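Imidazolonepropionase (Unidentified, PDB 2Q09) catalyses the hydrolytic opening of the imidazolone ring of imidazolone-5-propanoate to give N-formimidoyl-L-glutamate, the third step of histidine degradation. Local coordinates at residues E84-L87 with R88-V92; S106-R109 with A110-A114. One frame throughout, in Å; residues are numbered along the deposited sequence.

Contact 1: residues E84-L87 with R88-V92; sequences EFEL and RQKGV
A Schellman motif at Gly91 closes helix 82-89 on the protein surface: Leu87 and Val92 meet across the glycine, and Phe85 with Gln89 and Glu86 with Lys90 pair along the last turn. Leu87 O takes the motif's outer bond from Val92 N at 3.0 Å, while inside the turn Gly91 N reaches Arg88 O. With phi at 105°, Gly91 turns the chain so that Val92 comes back alongside Leu87, its CG2 resting 4.1 Å from Leu87 CB. One turn earlier, Gln89 lies over a face of the Phe85 ring. Its CG sits 3.9 Å from the ring centroid in a CH-pi contact; the bend at chi2 (-60°) folds the chain over the ring, and the amide lies 5° from parallel to it, Gln89 CD 3.7 Å from Phe85 CZ. Phe293 also meets this ring. Glu86 and Lys90 run side by side, Glu86 CG 3.8 Å from Lys90 CE, but their charged ends remain apart, Glu86 OE1 4.7 Å from Lys90 NZ. A water accepts from Lys90 NZ at 2.6 Å and gives a weak bond to Glu86 OE1, bridging the two. The positive-phi glycine, the two backbone bonds and the hydrophobic contact of Leu87 with Val92 mark a Schellman-capped helix C-terminus.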
loop_
_atom_site.group_PDB
_atom_site.type_symbol
_atom_site.label_atom_id
_atom_site.label_comp_id
_atom_site.label_asym_id
_atom_site.label_seq_id
_atom_site.Cartn_x
_atom_site.Cartn_y
_atom_site.Cartn_z
ATOM N N GLU A 84 3.225 -16.294 -20.164
ATOM C CA GLU A 84 3.276 -15.172 -21.080
ATOM C C GLU A 84 4.662 -14.527 -20.983
ATOM O O GLU A 84 5.257 -14.155 -22.001
ATOM C CB GLU A 84 2.197 -14.161 -20.692
ATOM C CG GLU A 84 2.144 -12.926 -21.541
ATOM C CD GLU A 84 1.196 -11.899 -20.967
ATOM O OE1 GLU A 84 0.045 -12.264 -20.642
ATOM O OE2 GLU A 84 1.608 -10.729 -20.843
ATOM N N PHE A 85 5.158 -14.383 -19.754
ATOM C CA PHE A 85 6.476 -13.789 -19.515
ATOM C C PHE A 85 7.546 -14.637 -20.201
ATOM O O PHE A 85 8.434 -14.125 -20.884
ATOM C CB PHE A 85 6.767 -13.740 -18.013
ATOM C CG PHE A 85 8.118 -13.179 -17.669
ATOM C CD1 PHE A 85 8.418 -11.846 -17.940
ATOM C CD2 PHE A 85 9.086 -13.975 -17.067
ATOM C CE1 PHE A 85 9.672 -11.307 -17.616
ATOM C CE2 PHE A 85 10.341 -13.456 -16.738
ATOM C CZ PHE A 85 10.636 -12.113 -17.013
ATOM N N GLU A 86 7.453 -15.947 -20.005
ATOM C CA GLU A 86 8.398 -16.877 -20.604
ATOM C C GLU A 86 8.434 -16.697 -22.125
ATOM O O GLU A 86 9.502 -16.621 -22.729
ATOM C CB GLU A 86 8.005 -18.310 -20.256
ATOM C CG GLU A 86 8.864 -19.352 -20.930
ATOM C CD GLU A 86 8.788 -20.691 -20.235
ATOM O OE1 GLU A 86 7.734 -21.369 -20.327
ATOM O OE2 GLU A 86 9.788 -21.058 -19.587
ATOM N N LEU A 87 7.257 -16.630 -22.737
ATOM C CA LEU A 87 7.171 -16.459 -24.188
ATOM C C LEU A 87 7.873 -15.192 -24.640
ATOM O O LEU A 87 8.562 -15.182 -25.664
ATOM C CB LEU A 87 5.714 -16.423 -24.643
ATOM C CG LEU A 87 4.958 -17.748 -24.588
ATOM C CD1 LEU A 87 3.549 -17.539 -25.129
ATOM C CD2 LEU A 87 5.696 -18.798 -25.408
ATOM N N ARG A 88 7.688 -14.118 -23.876
ATOM C CA ARG A 88 8.330 -12.852 -24.190
ATOM C C ARG A 88 9.842 -12.977 -24.086
ATOM O O ARG A 88 10.574 -12.466 -24.929
ATOM C CB ARG A 88 7.879 -11.764 -23.226
ATOM C CG ARG A 88 6.525 -11.169 -23.521
ATOM C CD ARG A 88 6.343 -9.972 -22.619
ATOM N NE ARG A 88 5.309 -9.065 -23.089
ATOM C CZ ARG A 88 5.234 -7.791 -22.731
ATOM N NH1 ARG A 88 6.130 -7.282 -21.906
ATOM N NH2 ARG A 88 4.261 -7.026 -23.197
ATOM N N GLN A 89 10.306 -13.632 -23.028
ATOM C CA GLN A 89 11.738 -13.816 -22.826
ATOM C C GLN A 89 12.315 -14.628 -23.986
ATOM O O GLN A 89 13.466 -14.430 -24.377
ATOM C CB GLN A 89 12.008 -14.539 -21.506
ATOM C CG GLN A 89 11.730 -13.724 -20.248
ATOM C CD GLN A 89 12.566 -12.452 -20.154
ATOM O OE1 GLN A 89 12.112 -11.377 -20.540
ATOM N NE2 GLN A 89 13.796 -12.573 -19.648
ATOM N N LYS A 90 11.508 -15.544 -24.522
ATOM C CA LYS A 90 11.935 -16.382 -25.640
ATOM C C LYS A 90 11.952 -15.598 -26.947
ATOM O O LYS A 90 12.495 -16.066 -27.942
ATOM C CB LYS A 90 11.013 -17.586 -25.803
ATOM C CG LYS A 90 11.103 -18.621 -24.700
ATOM C CD LYS A 90 10.230 -19.800 -25.076
ATOM C CE LYS A 90 10.263 -20.909 -24.063
ATOM N NZ LYS A 90 9.465 -22.047 -24.608
ATOM N N GLY A 91 11.340 -14.416 -26.950
ATOM C CA GLY A 91 11.342 -13.604 -28.154
ATOM C C GLY A 91 10.042 -13.543 -28.944
ATOM O O GLY A 91 10.011 -13.008 -30.053
ATOM N N VAL A 92 8.970 -14.095 -28.392
ATOM C CA VAL A 92 7.683 -14.047 -29.076
ATOM C C VAL A 92 7.158 -12.607 -28.994
ATOM O O VAL A 92 7.110 -12.016 -27.915
ATOM C CB VAL A 92 6.672 -15.005 -28.418
ATOM C CG1 VAL A 92 5.334 -14.947 -29.154
ATOM C CG2 VAL A 92 7.219 -16.424 -28.442
HETATM O O HOH W 1 7.126 -21.551 -23.715
#

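Contact 2: residues S106-R109 with A110-A114; sequences STVR and ATRAA
Successive turns of helix 104-113 meet here in i to i+4 contacts, Thr107 with Thr111 and Val108 with Arg112, in the TIM-barrel amidohydrolase fold beside the ligand pocket. Arg112 runs alongside Val108, pointing the same way. Its CG stands anti to its own carbonyl carbon (chi1 -72°), and the extended chain then carries NE to 3.6 Å from Val108 CG1, so that a methyl group flanks the start of the guanidinium. The polar end is held by outside partners: NE bonds to Gly145 O, NH2 to Leu146 O, and NH1 forms a salt bridge with Glu182. A leucine in place of Arg112 would probably leave the Glu182 carboxylate without this charged partner and the carbonyls of Gly145 and Leu146 without these donors, weakening the hold of the helix on the 145-146 backbone. Thr107 and Thr111, both buried, also lie side by side, with Thr107 CG2 3.8 Å from Thr111 OG1. Thr107 OG1 bonds to Arg81 of the inhibitor pocket, and Thr111 OG1 to the backbone of Ala78. Thr107 O is gripped twice by Thr111: the backbone N and the hydroxyl OG1, each 2.8 Å from that oxygen, approach from opposite faces of the carbonyl plane.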
loop_
_atom_site.group_PDB
_atom_site.type_symbol
_atom_site.label_atom_id
_atom_site.label_comp_id
_atom_site.label_asym_id
_atom_site.label_seq_id
_atom_site.Cartn_x
_atom_site.Cartn_y
_atom_site.Cartn_z
ATOM N N SER A 106 -5.865 -11.039 -19.642
ATOM C CA SER A 106 -5.904 -12.432 -19.212
ATOM C C SER A 106 -6.137 -12.503 -17.699
ATOM O O SER A 106 -6.832 -13.394 -17.207
ATOM C CB SER A 106 -4.617 -13.184 -19.597
ATOM O OG SER A 106 -3.477 -12.700 -18.916
ATOM N N THR A 107 -5.571 -11.563 -16.953
ATOM C CA THR A 107 -5.777 -11.559 -15.510
ATOM C C THR A 107 -7.245 -11.229 -15.229
ATOM O O THR A 107 -7.851 -11.755 -14.294
ATOM C CB THR A 107 -4.884 -10.517 -14.810
ATOM O OG1 THR A 107 -3.505 -10.877 -14.969
ATOM C CG2 THR A 107 -5.203 -10.468 -13.325
ATOM N N VAL A 108 -7.812 -10.337 -16.032
ATOM C CA VAL A 108 -9.212 -9.964 -15.867
ATOM C C VAL A 108 -10.132 -11.164 -16.121
ATOM O O VAL A 108 -11.054 -11.441 -15.347
ATOM C CB VAL A 108 -9.594 -8.821 -16.828
ATOM C CG1 VAL A 108 -11.100 -8.560 -16.754
ATOM C CG2 VAL A 108 -8.834 -7.558 -16.451
ATOM N N ARG A 109 -9.877 -11.895 -17.199
ATOM C CA ARG A 109 -10.706 -13.057 -17.500
ATOM C C ARG A 109 -10.569 -14.124 -16.412
ATOM O O ARG A 109 -11.562 -14.705 -15.967
ATOM C CB ARG A 109 -10.327 -13.644 -18.863
ATOM C CG ARG A 109 -10.556 -12.683 -20.032
ATOM C CD ARG A 109 -10.368 -13.394 -21.358
ATOM N NE ARG A 109 -10.382 -12.500 -22.515
ATOM C CZ ARG A 109 -11.366 -11.664 -22.819
ATOM N NH1 ARG A 109 -12.442 -11.585 -22.049
ATOM N NH2 ARG A 109 -11.283 -10.907 -23.904
ATOM N N ALA A 110 -9.342 -14.383 -15.985
ATOM C CA ALA A 110 -9.117 -15.381 -14.948
ATOM C C ALA A 110 -9.786 -14.964 -13.638
ATOM O O ALA A 110 -10.359 -15.796 -12.928
ATOM C CB ALA A 110 -7.616 -15.581 -14.726
ATOM N N THR A 111 -9.707 -13.676 -13.307
ATOM C CA THR A 111 -10.287 -13.190 -12.059
ATOM C C THR A 111 -11.819 -13.158 -12.111
ATOM O O THR A 111 -12.478 -13.469 -11.122
ATOM C CB THR A 111 -9.726 -11.797 -11.690
ATOM O OG1 THR A 111 -8.300 -11.886 -11.564
ATOM C CG2 THR A 111 -10.296 -11.309 -10.359
ATOM N N ARG A 112 -12.387 -12.804 -13.260
ATOM C CA ARG A 112 -13.848 -12.800 -13.395
ATOM C C ARG A 112 -14.352 -14.231 -13.234
ATOM O O ARG A 112 -15.364 -14.490 -12.582
ATOM C CB ARG A 112 -14.275 -12.326 -14.777
ATOM C CG ARG A 112 -14.102 -10.860 -15.065
ATOM C CD ARG A 112 -14.498 -10.609 -16.511
ATOM N NE ARG A 112 -14.637 -9.192 -16.813
ATOM C CZ ARG A 112 -15.041 -8.726 -17.988
ATOM N NH1 ARG A 112 -15.330 -9.585 -18.961
ATOM N NH2 ARG A 112 -15.193 -7.421 -18.179
ATOM N N ALA A 113 -13.632 -15.158 -13.854
ATOM C CA ALA A 113 -13.991 -16.565 -13.813
ATOM C C ALA A 113 -13.789 -17.209 -12.446
ATOM O O ALA A 113 -14.478 -18.176 -12.105
ATOM C CB ALA A 113 -13.199 -17.335 -14.881
ATOM N N ALA A 114 -12.850 -16.682 -11.668
ATOM C CA ALA A 114 -12.599 -17.244 -10.350
ATOM C C ALA A 114 -13.761 -16.906 -9.428
ATOM O O ALA A 114 -14.332 -15.821 -9.516
ATOM C CB ALA A 114 -11.294 -16.684 -9.771
#

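In the fold
Contacts 1 and 2 follow one another along the chain on two helices, 82-89 and 104-113, their centres 21 Å apart. They draw together where Glu84 OE1 packs 3.9 Å from Ser106 OG, and Gly103 joins them further, its N bonding to Glu84 OE1 and its O to Ser106 OG. Arg81, just ahead of helix 82-89 and part of the pocket holding the bound inhibitor, lies near both: the Glu84 side chain comes within about 4 Å of that of Arg81 and the Thr107 side chain within about 3 Å. The Thr107 side chain lies about 5 Å from the inhibitor and that of Glu84 about 8 Å, consistent with a second shell around Arg81. The iron ion is more distant, about 12 Å from the Thr107 side chain.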